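Side-chain contacts in malonyl CoA-acyl carrier protein transacylase (Mycobacterium tuberculosis, PDB 2QC3), which catalyses transfer of the malonyl group from malonyl-CoA to holo-acyl carrier protein, supplying malonyl-ACP for fatty acid biosynthesis: residues L42-L45 with G46-S50; H72-L75 with A76-V80; L144-L147 with E148-D151; A191-F194 with H195-F198; T255-L258 with R259-V263. All coordinates share one frame; numbering follows the deposited sequence.

In the fold
All five contacts are local, each a turn of continuous chain, so none nests in or crosses another; they follow in series. Contact 1 ends the short helix 42-47, and contact 2 ends the long helix 57-77, their centres about 24 Å apart. Contact 3 closes helix 140-149 before strand 153-159 of the mixed sheet. Contact 4 rounds the loop between strand 184-187 and helix 203-211 and carries His195, probably catalytic; its nearest atoms come within about 5 Å of contact 3. Contact 5 ends helix 251-260 and turns into strand 263-268 of the parallel sheet, on the opposite side of the chain's centre from contact 1.

Contact 1 of 5, residues L42-L45 with G46-S50; sequences LARL and GTTAS
Arg44 O is the tight spot of this helix end: Ala49 N and Thr48 OG1 both come to it from one face of its carbonyl plane. The Ala49 N to Arg44 O bond is 2.8 Å long and almost straight at 177°, whereas Thr48 OG1 donates to Arg44 O over 3.1 Å. One residue earlier, Thr47 OG1 donates to Ala43 O at 2.7 Å. That hydroxyl sits between its own backbone N and carbonyl carbon (chi1 57°), the rotamer that folds it back onto the preceding turn. The methyl of Ala49 presses against the backbone, its CB 3.2 Å from Leu45 O, and it only just meets the Leu45 side chain.

The looser side is the one facing solvent, where Thr48 is exposed. Here the Arg44 chain crosses Thr48 at about a right angle, bringing Thr48 OG1 to the edge of the guanidinium, 3.2 Å from NH1, while NH2 of the same group forms a salt bridge with Glu53. Ser50 then caps the next helix through OG to Glu53 N. On the buried side, Leu42 packs on Ile31 and Trp34 of helix 27-37, and Leu45 lies against Val59 and Leu63 of helix 57-77.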
loop_
_atom_site.group_PDB
_atom_site.type_symbol
_atom_site.label_atom_id
_atom_site.label_comp_id
_atom_site.label_asym_id
_atom_site.label_seq_id
_atom_site.Cartn_x
_atom_site.Cartn_y
_atom_site.Cartn_z
ATOM N N LEU A 42 -12.845 13.707 1.790
ATOM C CA LEU A 42 -12.733 12.271 2.022
ATOM C C LEU A 42 -14.041 11.650 2.504
ATOM O O LEU A 42 -14.329 10.492 2.210
ATOM C CB LEU A 42 -11.620 11.987 3.036
ATOM C CG LEU A 42 -10.210 12.416 2.615
ATOM C CD1 LEU A 42 -9.230 12.139 3.740
ATOM C CD2 LEU A 42 -9.804 11.669 1.353
ATOM N N ALA A 43 -14.827 12.423 3.246
ATOM C CA ALA A 43 -16.101 11.943 3.771
ATOM C C ALA A 43 -17.005 11.405 2.666
ATOM O O ALA A 43 -17.424 10.248 2.706
ATOM C CB ALA A 43 -16.809 13.064 4.522
ATOM N N ARG A 44 -17.309 12.243 1.681
ATOM C CA ARG A 44 -18.171 11.822 0.581
ATOM C C ARG A 44 -17.464 10.814 -0.317
ATOM O O ARG A 44 -18.096 9.910 -0.863
ATOM C CB ARG A 44 -18.616 13.026 -0.252
ATOM C CG ARG A 44 -17.478 13.902 -0.746
ATOM C CD ARG A 44 -17.938 14.888 -1.818
ATOM N NE ARG A 44 -17.684 14.390 -3.171
ATOM C CZ ARG A 44 -18.270 13.325 -3.711
ATOM N NH1 ARG A 44 -19.161 12.623 -3.023
ATOM N NH2 ARG A 44 -17.954 12.950 -4.943
ATOM N N LEU A 45 -16.151 10.970 -0.462
ATOM C CA LEU A 45 -15.362 10.071 -1.295
ATOM C C LEU A 45 -15.410 8.633 -0.796
ATOM O O LEU A 45 -15.525 7.701 -1.587
ATOM C CB LEU A 45 -13.908 10.546 -1.352
ATOM C CG LEU A 45 -13.681 11.865 -2.094
ATOM C CD1 LEU A 45 -12.256 12.342 -1.895
ATOM C CD2 LEU A 45 -13.990 11.667 -3.572
ATOM N N GLY A 46 -15.332 8.457 0.518
ATOM C CA GLY A 46 -15.349 7.121 1.085
ATOM C C GLY A 46 -16.721 6.563 1.414
ATOM O O GLY A 46 -16.834 5.411 1.833
ATOM N N THR A 47 -17.766 7.364 1.230
ATOM C CA THR A 47 -19.116 6.902 1.528
ATOM C C THR A 47 -20.036 6.873 0.311
ATOM O O THR A 47 -20.505 5.808 -0.090
ATOM C CB THR A 47 -19.782 7.765 2.632
ATOM O OG1 THR A 47 -19.791 9.144 2.236
ATOM C CG2 THR A 47 -19.032 7.622 3.942
ATOM N N THR A 48 -20.275 8.036 -0.287
ATOM C CA THR A 48 -21.167 8.130 -1.442
ATOM C C THR A 48 -20.519 7.986 -2.822
ATOM O O THR A 48 -21.113 7.392 -3.721
ATOM C CB THR A 48 -21.954 9.457 -1.412
ATOM O OG1 THR A 48 -21.039 10.559 -1.403
ATOM C CG2 THR A 48 -22.830 9.524 -0.171
ATOM N N ALA A 49 -19.315 8.526 -2.993
ATOM C CA ALA A 49 -18.623 8.457 -4.280
ATOM C C ALA A 49 -18.688 7.071 -4.915
ATOM O O ALA A 49 -18.754 6.057 -4.220
ATOM C CB ALA A 49 -17.167 8.887 -4.116
ATOM N N SER A 50 -18.665 7.038 -6.244
ATOM C CA SER A 50 -18.723 5.785 -6.990
ATOM C C SER A 50 -17.353 5.121 -7.076
ATOM O O SER A 50 -16.323 5.795 -7.116
ATOM C CB SER A 50 -19.244 6.040 -8.403
ATOM O OG SER A 50 -18.348 6.870 -9.119
#

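Contact 2 of 5, residues H72-L75 with A76-V80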
loop_
_atom_site.group_PDB
_atom_site.type_symbol
_atom_site.label_atom_id
_atom_site.label_comp_id
_atom_site.label_asym_id
_atom_site.label_seq_id
_atom_site.Cartn_x
_atom_site.Cartn_y
_atom_site.Cartn_z
ATOM N N HIS A 72 -6.684 2.011 12.667
ATOM C CA HIS A 72 -5.537 2.057 13.558
ATOM C C HIS A 72 -5.810 2.994 14.724
ATOM O O HIS A 72 -5.409 2.724 15.857
ATOM C CB HIS A 72 -4.292 2.551 12.831
ATOM C CG HIS A 72 -3.183 2.932 13.758
ATOM N ND1 HIS A 72 -2.480 2.004 14.498
ATOM C CD2 HIS A 72 -2.687 4.143 14.105
ATOM C CE1 HIS A 72 -1.598 2.628 15.258
ATOM N NE2 HIS A 72 -1.703 3.927 15.040
ATOM N N GLN A 73 -6.469 4.110 14.430
ATOM C CA GLN A 73 -6.801 5.096 15.445
ATOM C C GLN A 73 -7.675 4.452 16.508
ATOM O O GLN A 73 -7.408 4.572 17.702
ATOM C CB GLN A 73 -7.554 6.271 14.821
ATOM C CG GLN A 73 -6.704 7.182 13.962
ATOM C CD GLN A 73 -5.587 7.824 14.742
ATOM O OE1 GLN A 73 -4.682 7.144 15.229
ATOM N NE2 GLN A 73 -5.641 9.144 14.874
ATOM N N GLU A 74 -8.723 3.768 16.062
ATOM C CA GLU A 74 -9.638 3.111 16.980
ATOM C C GLU A 74 -8.917 2.001 17.724
ATOM O O GLU A 74 -9.139 1.792 18.914
ATOM C CB GLU A 74 -10.835 2.536 16.223
ATOM C CG GLU A 74 -11.875 1.897 17.127
ATOM C CD GLU A 74 -12.435 2.859 18.165
ATOM O OE1 GLU A 74 -13.247 2.413 18.998
ATOM O OE2 GLU A 74 -12.071 4.056 18.154
ATOM N N LEU A 75 -8.047 1.293 17.017
ATOM C CA LEU A 75 -7.287 0.216 17.626
ATOM C C LEU A 75 -6.416 0.840 18.717
ATOM O O LEU A 75 -6.235 0.269 19.790
ATOM C CB LEU A 75 -6.431 -0.485 16.564
ATOM C CG LEU A 75 -5.996 -1.925 16.857
ATOM C CD1 LEU A 75 -7.221 -2.777 17.162
ATOM C CD2 LEU A 75 -5.238 -2.490 15.669
ATOM N N ALA A 76 -5.897 2.032 18.440
ATOM C CA ALA A 76 -5.058 2.746 19.396
ATOM C C ALA A 76 -5.899 3.219 20.577
ATOM O O ALA A 76 -5.438 3.237 21.719
ATOM C CB ALA A 76 -4.399 3.942 18.720
ATOM N N ARG A 77 -7.138 3.599 20.287
ATOM C CA ARG A 77 -8.059 4.089 21.302
ATOM C C ARG A 77 -8.371 3.024 22.354
ATOM O O ARG A 77 -8.276 3.285 23.554
ATOM C CB ARG A 77 -9.352 4.568 20.634
ATOM C CG ARG A 77 -10.301 5.332 21.545
ATOM C CD ARG A 77 -11.520 5.820 20.764
ATOM N NE ARG A 77 -12.458 6.577 21.592
ATOM C CZ ARG A 77 -12.190 7.753 22.156
ATOM N NH1 ARG A 77 -11.003 8.322 21.985
ATOM N NH2 ARG A 77 -13.111 8.363 22.890
ATOM N N ARG A 78 -8.728 1.824 21.907
ATOM C CA ARG A 78 -9.060 0.740 22.825
ATOM C C ARG A 78 -7.830 0.071 23.437
ATOM O O ARG A 78 -7.957 -0.826 24.268
ATOM C CB ARG A 78 -9.900 -0.315 22.107
ATOM C CG ARG A 78 -11.147 0.230 21.449
ATOM C CD ARG A 78 -11.814 -0.839 20.612
ATOM N NE ARG A 78 -13.041 -0.358 19.990
ATOM C CZ ARG A 78 -13.787 -1.082 19.166
ATOM N NH1 ARG A 78 -13.426 -2.322 18.866
ATOM N NH2 ARG A 78 -14.892 -0.568 18.645
ATOM N N CYS A 79 -6.645 0.500 23.017
ATOM C CA CYS A 79 -5.398 -0.059 23.533
ATOM C C CYS A 79 -5.332 -1.587 23.419
ATOM O O CYS A 79 -4.569 -2.232 24.139
ATOM C CB CYS A 79 -5.210 0.345 25.000
ATOM S SG CYS A 79 -5.201 2.129 25.302
ATOM N N VAL A 80 -6.115 -2.158 22.510
ATOM C CA VAL A 80 -6.153 -3.607 22.319
ATOM C C VAL A 80 -4.774 -4.230 22.116
ATOM O O VAL A 80 -4.522 -5.348 22.562
ATOM C CB VAL A 80 -7.047 -3.988 21.113
ATOM C CG1 VAL A 80 -7.017 -5.488 20.886
ATOM C CG2 VAL A 80 -8.464 -3.518 21.353
HETATM O O HOH W 1 -13.986 3.976 21.037
#
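Glu74 reaches forward along the helix to both arginines of the next turn, and with Leu75 and Ala76 it has the most surface buried here. Its CG stands anti to the backbone N (chi1 -177°) and the chain then bends at chi2, which turns the carboxylate toward the C-terminal end. Glu74 OE1 takes a salt bridge from Arg78 NE at 3.0 Å, with an N-H...O angle of 131°. The approach is on the anti side of the carboxylate and out of its plane, and the two flat groups stand 81° apart; Glu74 CG lies over one face of the guanidinium. Glu74 OE2 meets the aliphatic part of Arg77 instead, 3.2 Å from CD, while the Arg77 NE lies beyond salt-bridge distance. A water links the pair, donating to Glu74 OE1 and weakly accepting from Arg77 NE.

Leu75 turns to the protein side. Its CD1 touches Val80 CB at 4.1 Å, the two side chains crossing at about a right angle, and Leu300 from the C-terminal region packs on it as well. Ala76 lays its methyl on the preceding turn, CB 3.2 Å from Gln73 O, while its N bonds to His72 O. The Glu74-Arg78 pair has the i to i+4 spacing of a helix salt bridge, set here at the C-terminal end of helix 57-77, just before Cys79 leaves helical geometry with positive phi.

Contact 3 of 5, residues L144-L147 with E148-D151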
loop_
_atom_site.group_PDB
_atom_site.type_symbol
_atom_site.label_atom_id
_atom_site.label_comp_id
_atom_site.label_asym_id
_atom_site.label_seq_id
_atom_site.Cartn_x
_atom_site.Cartn_y
_atom_site.Cartn_z
ATOM N N LEU A 144 9.990 -13.230 -16.093
ATOM C CA LEU A 144 10.840 -12.082 -15.805
ATOM C C LEU A 144 11.692 -11.732 -17.015
ATOM O O LEU A 144 11.740 -10.577 -17.426
ATOM C CB LEU A 144 11.702 -12.350 -14.568
ATOM C CG LEU A 144 10.859 -12.321 -13.282
ATOM C CD1 LEU A 144 11.690 -12.678 -12.071
ATOM C CD2 LEU A 144 10.265 -10.932 -13.116
ATOM N N SER A 145 12.333 -12.738 -17.598
ATOM C CA SER A 145 13.154 -12.551 -18.788
ATOM C C SER A 145 12.343 -11.892 -19.901
ATOM O O SER A 145 12.811 -10.969 -20.566
ATOM C CB SER A 145 13.675 -13.903 -19.272
ATOM O OG SER A 145 14.224 -13.805 -20.569
ATOM N N ARG A 146 11.120 -12.367 -20.105
ATOM C CA ARG A 146 10.286 -11.790 -21.140
ATOM C C ARG A 146 10.015 -10.319 -20.841
ATOM O O ARG A 146 10.019 -9.494 -21.747
ATOM C CB ARG A 146 8.964 -12.553 -21.265
ATOM C CG ARG A 146 8.059 -12.034 -22.385
ATOM C CD ARG A 146 8.797 -12.014 -23.723
ATOM N NE ARG A 146 7.979 -11.489 -24.812
ATOM C CZ ARG A 146 8.442 -11.214 -26.030
ATOM N NH1 ARG A 146 9.724 -11.411 -26.317
ATOM N NH2 ARG A 146 7.623 -10.754 -26.966
ATOM N N LEU A 147 9.789 -9.987 -19.571
ATOM C CA LEU A 147 9.528 -8.598 -19.209
ATOM C C LEU A 147 10.687 -7.683 -19.615
ATOM O O LEU A 147 10.467 -6.620 -20.191
ATOM C CB LEU A 147 9.263 -8.452 -17.701
ATOM C CG LEU A 147 8.087 -9.197 -17.050
ATOM C CD1 LEU A 147 7.828 -8.599 -15.656
ATOM C CD2 LEU A 147 6.832 -9.075 -17.902
ATOM N N GLU A 148 11.914 -8.088 -19.316
ATOM C CA GLU A 148 13.070 -7.267 -19.675
ATOM C C GLU A 148 13.172 -7.127 -21.186
ATOM O O GLU A 148 13.517 -6.064 -21.686
ATOM C CB GLU A 148 14.365 -7.877 -19.128
ATOM C CG GLU A 148 15.638 -7.161 -19.523
ATOM C CD GLU A 148 16.535 -8.027 -20.381
ATOM O OE1 GLU A 148 16.164 -8.317 -21.540
ATOM O OE2 GLU A 148 17.613 -8.428 -19.892
ATOM N N GLN A 149 12.869 -8.204 -21.900
ATOM C CA GLN A 149 12.914 -8.199 -23.362
ATOM C C GLN A 149 11.987 -7.128 -23.932
ATOM O O GLN A 149 12.271 -6.555 -24.978
ATOM C CB GLN A 149 12.472 -9.555 -23.926
ATOM C CG GLN A 149 13.360 -10.752 -23.591
ATOM C CD GLN A 149 12.728 -12.068 -24.038
ATOM O OE1 GLN A 149 12.364 -12.227 -25.204
ATOM N NE2 GLN A 149 12.591 -13.012 -23.112
ATOM N N LEU A 150 10.881 -6.872 -23.238
ATOM C CA LEU A 150 9.888 -5.898 -23.681
ATOM C C LEU A 150 10.000 -4.530 -23.010
ATOM O O LEU A 150 9.117 -3.683 -23.167
ATOM C CB LEU A 150 8.488 -6.463 -23.440
ATOM C CG LEU A 150 8.213 -7.806 -24.129
ATOM C CD1 LEU A 150 6.890 -8.408 -23.643
ATOM C CD2 LEU A 150 8.202 -7.591 -25.645
ATOM N N ASP A 151 11.078 -4.312 -22.267
ATOM C CA ASP A 151 11.277 -3.042 -21.570
ATOM C C ASP A 151 10.223 -2.806 -20.499
ATOM O O ASP A 151 9.863 -1.665 -20.200
ATOM C CB ASP A 151 11.275 -1.864 -22.552
ATOM C CG ASP A 151 12.478 -1.877 -23.472
ATOM O OD1 ASP A 151 13.559 -2.329 -23.035
ATOM O OD2 ASP A 151 12.348 -1.421 -24.624
#
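A Schellman motif ends helix 140-149, and Arg146, Gln149 and Leu150 meet on its last turn. Asp151, with positive phi, is the C-prime residue: its N bonds back to Glu148 O, and the N of Leu152 returns to Leu147 O. Just before this, Leu150 N is shared between two carbonyls, with Arg146 O as the better acceptor and Leu147 O a weak one.

Outside the backbone, Gln149 uses both ends of its amide. Gln149 NE2 donates to Ser145 OG at 3.1 Å, one turn back, with the hydroxyl somewhat tilted from the amide plane. At the other end Gln149 OE1 accepts from Arg146 NH1 at 3.0 Å, with an N-H...O angle of 144°. The oxygen lies in the guanidinium plane, yet the donor stands 54° above the plane of the amide carbonyl, so the bond misses the lone-pair directions; the two planes are close to perpendicular. Two partners thus fix the rotation of the amide.

Arg146 reaches this place because its chain bends at chi2 (55°), swinging the guanidinium over the C-terminal turn. Leu150 then packs beneath it: Leu150 CD2 lies over one face, offset toward the rim and 3.5 Å from Arg146 NH2, and Leu150 CD1 is equally close to Arg146 NE. Leu150 also rests on Leu175 of helix 169-177, which Leu147 touches too, while Leu144 and Leu147 pack on Pro154. Leu147 faces the protein, with Ser145, Arg146 and Gln149 on the more exposed side of a helix closed by a Schellman motif.

Contact 4 of 5, residues A191-F194 with H195-F198; sequences AGAF and HTEF. With ACY (acetic acid), chain B.
Thr196 OG1 carries the polar contact of this loop, donating to Ala193 O at 2.7 Å and accepting from Phe198 N at 3.2 Å. The second bond makes an ST turn at the start of the short 3-10 segment, and the first ties it to the inverse gamma turn centred on Ala193. With OG1 between the backbone N and the carbonyl carbon of Thr196 (chi1 69°), the hydroxyl lies between Ala193 O behind and Phe198 N ahead; OG1 stands 31° out of the plane of the Ala193 carbonyl.

Between these two turns stands His195, probably the catalytic histidine, with positive phi. Its side chain lies about 3 Å from that of Ser92, the likely nucleophile, which occupies a GxSxG sequence consistent with a nucleophile elbow. His195 ND1 is held by Gln244 O from outside the loop. On the other side of the ring, His195 NE2 makes a weak hydrogen bond of 3.1 Å to atom O of a bound acetic acid, probably from the crystallisation liquor. Arg117 NH1 and Val93 N also hydrogen-bond that molecule.

Around the Phe194 ring, a backbone carbonyl covers one face, Gly192 O lying near the rim. The apolar contacts begin at the same ring: the methyl of the acetic acid touches it, CH3 to Phe194 CD1 3.3 Å, approaching obliquely, and Met121 and Met132 pack around the Phe194 side chain. Further along, the Ala193 methyl CB meets Phe198 CD1 at 4.1 Å.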
loop_
_atom_site.group_PDB
_atom_site.type_symbol
_atom_site.label_atom_id
_atom_site.label_comp_id
_atom_site.label_asym_id
_atom_site.label_seq_id
_atom_site.Cartn_x
_atom_site.Cartn_y
_atom_site.Cartn_z
ATOM N N ALA A 191 -4.065 4.169 -13.969
ATOM C CA ALA A 191 -3.720 5.188 -14.959
ATOM C C ALA A 191 -2.283 5.166 -15.473
ATOM O O ALA A 191 -1.987 5.779 -16.491
ATOM C CB ALA A 191 -4.053 6.569 -14.413
ATOM N N GLY A 192 -1.391 4.454 -14.796
ATOM C CA GLY A 192 -0.018 4.431 -15.271
ATOM C C GLY A 192 0.881 3.372 -14.674
ATOM O O GLY A 192 0.441 2.534 -13.880
ATOM N N ALA A 193 2.150 3.410 -15.072
ATOM C CA ALA A 193 3.143 2.456 -14.589
ATOM C C ALA A 193 3.679 2.873 -13.230
ATOM O O ALA A 193 4.756 3.463 -13.126
ATOM C CB ALA A 193 4.296 2.339 -15.590
ATOM N N PHE A 194 2.928 2.559 -12.183
ATOM C CA PHE A 194 3.356 2.910 -10.838
ATOM C C PHE A 194 4.638 2.134 -10.517
ATOM O O PHE A 194 4.901 1.084 -11.104
ATOM C CB PHE A 194 2.262 2.553 -9.831
ATOM C CG PHE A 194 0.941 3.214 -10.109
ATOM C CD1 PHE A 194 -0.238 2.665 -9.612
ATOM C CD2 PHE A 194 0.870 4.396 -10.846
ATOM C CE1 PHE A 194 -1.464 3.277 -9.840
ATOM C CE2 PHE A 194 -0.357 5.017 -11.078
ATOM C CZ PHE A 194 -1.525 4.454 -10.571
ATOM N N HIS A 195 5.426 2.675 -9.593
ATOM C CA HIS A 195 6.685 2.074 -9.162
ATOM C C HIS A 195 7.686 1.805 -10.283
ATOM O O HIS A 195 8.336 0.762 -10.320
ATOM C CB HIS A 195 6.399 0.800 -8.354
ATOM C CG HIS A 195 5.699 1.079 -7.062
ATOM N ND1 HIS A 195 6.328 1.689 -5.998
ATOM C CD2 HIS A 195 4.397 0.964 -6.711
ATOM C CE1 HIS A 195 5.443 1.945 -5.052
ATOM N NE2 HIS A 195 4.264 1.516 -5.460
ATOM N N THR A 196 7.811 2.760 -11.196
ATOM C CA THR A 196 8.770 2.645 -12.290
ATOM C C THR A 196 9.292 4.047 -12.556
ATOM O O THR A 196 8.785 5.014 -11.986
ATOM C CB THR A 196 8.136 2.113 -13.595
ATOM O OG1 THR A 196 7.257 3.105 -14.136
ATOM C CG2 THR A 196 7.364 0.806 -13.338
ATOM N N GLU A 197 10.302 4.159 -13.415
ATOM C CA GLU A 197 10.866 5.459 -13.742
ATOM C C GLU A 197 9.826 6.400 -14.354
ATOM O O GLU A 197 9.989 7.620 -14.314
ATOM C CB GLU A 197 12.054 5.291 -14.696
ATOM C CG GLU A 197 13.295 4.727 -14.024
ATOM C CD GLU A 197 13.951 5.711 -13.060
ATOM O OE1 GLU A 197 13.231 6.351 -12.258
ATOM O OE2 GLU A 197 15.197 5.835 -13.098
ATOM N N PHE A 198 8.750 5.840 -14.904
ATOM C CA PHE A 198 7.712 6.669 -15.511
ATOM C C PHE A 198 7.009 7.567 -14.493
ATOM O O PHE A 198 6.324 8.522 -14.864
ATOM C CB PHE A 198 6.702 5.799 -16.274
ATOM C CG PHE A 198 7.291 5.133 -17.495
ATOM C CD1 PHE A 198 7.658 3.788 -17.470
ATOM C CD2 PHE A 198 7.550 5.876 -18.642
ATOM C CE1 PHE A 198 8.285 3.193 -18.571
ATOM C CE2 PHE A 198 8.173 5.299 -19.748
ATOM C CZ PHE A 198 8.545 3.953 -19.715
HETATM C C ACY B . 0.605 2.512 -5.374
HETATM O O ACY B . 1.635 3.157 -5.459
HETATM O OXT ACY B . -0.120 2.529 -4.241
HETATM C CH3 ACY B . 0.131 1.682 -6.535
#

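Contact 5 of 5, residues T255-L258 with R259-V263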
loop_
_atom_site.group_PDB
_atom_site.type_symbol
_atom_site.label_atom_id
_atom_site.label_comp_id
_atom_site.label_asym_id
_atom_site.label_seq_id
_atom_site.Cartn_x
_atom_site.Cartn_y
_atom_site.Cartn_z
ATOM N N THR A 255 7.637 -10.238 3.188
ATOM C CA THR A 255 7.066 -11.403 3.837
ATOM C C THR A 255 8.170 -12.363 4.266
ATOM O O THR A 255 8.043 -13.043 5.281
ATOM C CB THR A 255 6.088 -12.128 2.917
ATOM O OG1 THR A 255 5.121 -11.197 2.416
ATOM C CG2 THR A 255 5.372 -13.215 3.686
ATOM N N ALA A 256 9.248 -12.418 3.487
ATOM C CA ALA A 256 10.382 -13.279 3.813
ATOM C C ALA A 256 10.969 -12.794 5.135
ATOM O O ALA A 256 11.401 -13.590 5.967
ATOM C CB ALA A 256 11.440 -13.210 2.707
ATOM N N THR A 257 10.973 -11.481 5.328
ATOM C CA THR A 257 11.493 -10.907 6.560
ATOM C C THR A 257 10.562 -11.206 7.735
ATOM O O THR A 257 11.015 -11.399 8.864
ATOM C CB THR A 257 11.679 -9.381 6.427
ATOM O OG1 THR A 257 12.664 -9.111 5.419
ATOM C CG2 THR A 257 12.134 -8.779 7.757
ATOM N N LEU A 258 9.261 -11.239 7.472
ATOM C CA LEU A 258 8.291 -11.539 8.520
ATOM C C LEU A 258 8.549 -12.956 9.024
ATOM O O LEU A 258 8.478 -13.227 10.223
ATOM C CB LEU A 258 6.864 -11.435 7.978
ATOM C CG LEU A 258 6.431 -10.040 7.519
ATOM C CD1 LEU A 258 5.034 -10.105 6.905
ATOM C CD2 LEU A 258 6.455 -9.087 8.712
ATOM N N ARG A 259 8.860 -13.849 8.090
ATOM C CA ARG A 259 9.144 -15.242 8.409
ATOM C C ARG A 259 10.342 -15.306 9.361
ATOM O O ARG A 259 10.347 -16.078 10.325
ATOM C CB ARG A 259 9.449 -16.014 7.122
ATOM C CG ARG A 259 9.217 -17.512 7.214
ATOM C CD ARG A 259 9.554 -18.207 5.902
ATOM N NE ARG A 259 9.048 -17.473 4.744
ATOM C CZ ARG A 259 9.126 -17.907 3.488
ATOM N NH1 ARG A 259 9.687 -19.080 3.221
ATOM N NH2 ARG A 259 8.661 -17.160 2.495
ATOM N N GLU A 260 11.351 -14.483 9.086
ATOM C CA GLU A 260 12.548 -14.432 9.920
ATOM C C GLU A 260 12.201 -14.158 11.379
ATOM O O GLU A 260 12.825 -14.705 12.286
ATOM C CB GLU A 260 13.502 -13.350 9.415
ATOM C CG GLU A 260 14.359 -13.773 8.238
ATOM C CD GLU A 260 15.262 -12.652 7.762
ATOM O OE1 GLU A 260 15.861 -11.971 8.622
ATOM O OE2 GLU A 260 15.379 -12.454 6.534
ATOM N N HIS A 261 11.211 -13.301 11.597
ATOM C CA HIS A 261 10.773 -12.967 12.944
ATOM C C HIS A 261 9.797 -14.025 13.435
ATOM O O HIS A 261 9.434 -14.941 12.695
ATOM C CB HIS A 261 10.094 -11.598 12.953
ATOM C CG HIS A 261 11.013 -10.465 12.627
ATOM N ND1 HIS A 261 11.775 -10.431 11.479
ATOM C CD2 HIS A 261 11.303 -9.327 13.303
ATOM C CE1 HIS A 261 12.495 -9.324 11.461
ATOM N NE2 HIS A 261 12.226 -8.637 12.558
ATOM N N THR A 262 9.371 -13.902 14.686
ATOM C CA THR A 262 8.432 -14.859 15.253
ATOM C C THR A 262 7.015 -14.319 15.142
ATOM O O THR A 262 6.323 -14.139 16.146
ATOM C CB THR A 262 8.754 -15.148 16.736
ATOM O OG1 THR A 262 10.134 -15.514 16.856
ATOM C CG2 THR A 262 7.893 -16.292 17.260
ATOM N N VAL A 263 6.592 -14.041 13.913
ATOM C CA VAL A 263 5.248 -13.533 13.686
ATOM C C VAL A 263 4.267 -14.626 14.088
ATOM O O VAL A 263 4.254 -15.708 13.503
ATOM C CB VAL A 263 5.026 -13.156 12.207
ATOM C CG1 VAL A 263 5.440 -14.309 11.311
ATOM C CG2 VAL A 263 3.561 -12.804 11.976
HETATM O O HOH W 2 15.174 -9.682 5.798
#
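His261 ND1 donates to Thr257 O at 2.9 Å, the shortest direct hydrogen bond between the two halves of this helix end. The N-H...O angle is 138°, and the oxygen lies 28° out of the imidazole plane. With CG anti to its own carbonyl carbon (chi1 -66°), the ring folds back beside Thr257, both side chains pointing the same way. The backbone N of His261 adds only weak bonds to Thr257 O and Leu258 O, so the ring nitrogen shares in satisfying the last turn.

One side over, a water joins Thr257 to Glu260, donating to Thr257 OG1 at 2.6 Å and to Glu260 OE2 at 2.9 Å. Thr257 OG1 also bonds Gly228 O and Leu253 O. The arrangement is a C-terminal helix end in which a side chain takes up a carbonyl of the final turn: helix 251-260 stops here, His261 leaves helical geometry, and the chain turns into strand 263-268 of the parallel sheet. Arg259 bends at chi3, which brings its guanidinium obliquely near Ala256, and its NH2 forms a salt bridge with Glu282.

Farther out, Thr257 CG2 touches His261 CE1 at 3.8 Å. Val263 folds back under the helix end, its CG1 3.4 Å from Leu258 O, and rests on Met2 and Ala4 of strand 2-7, while the Leu258 side chain lies against Leu223.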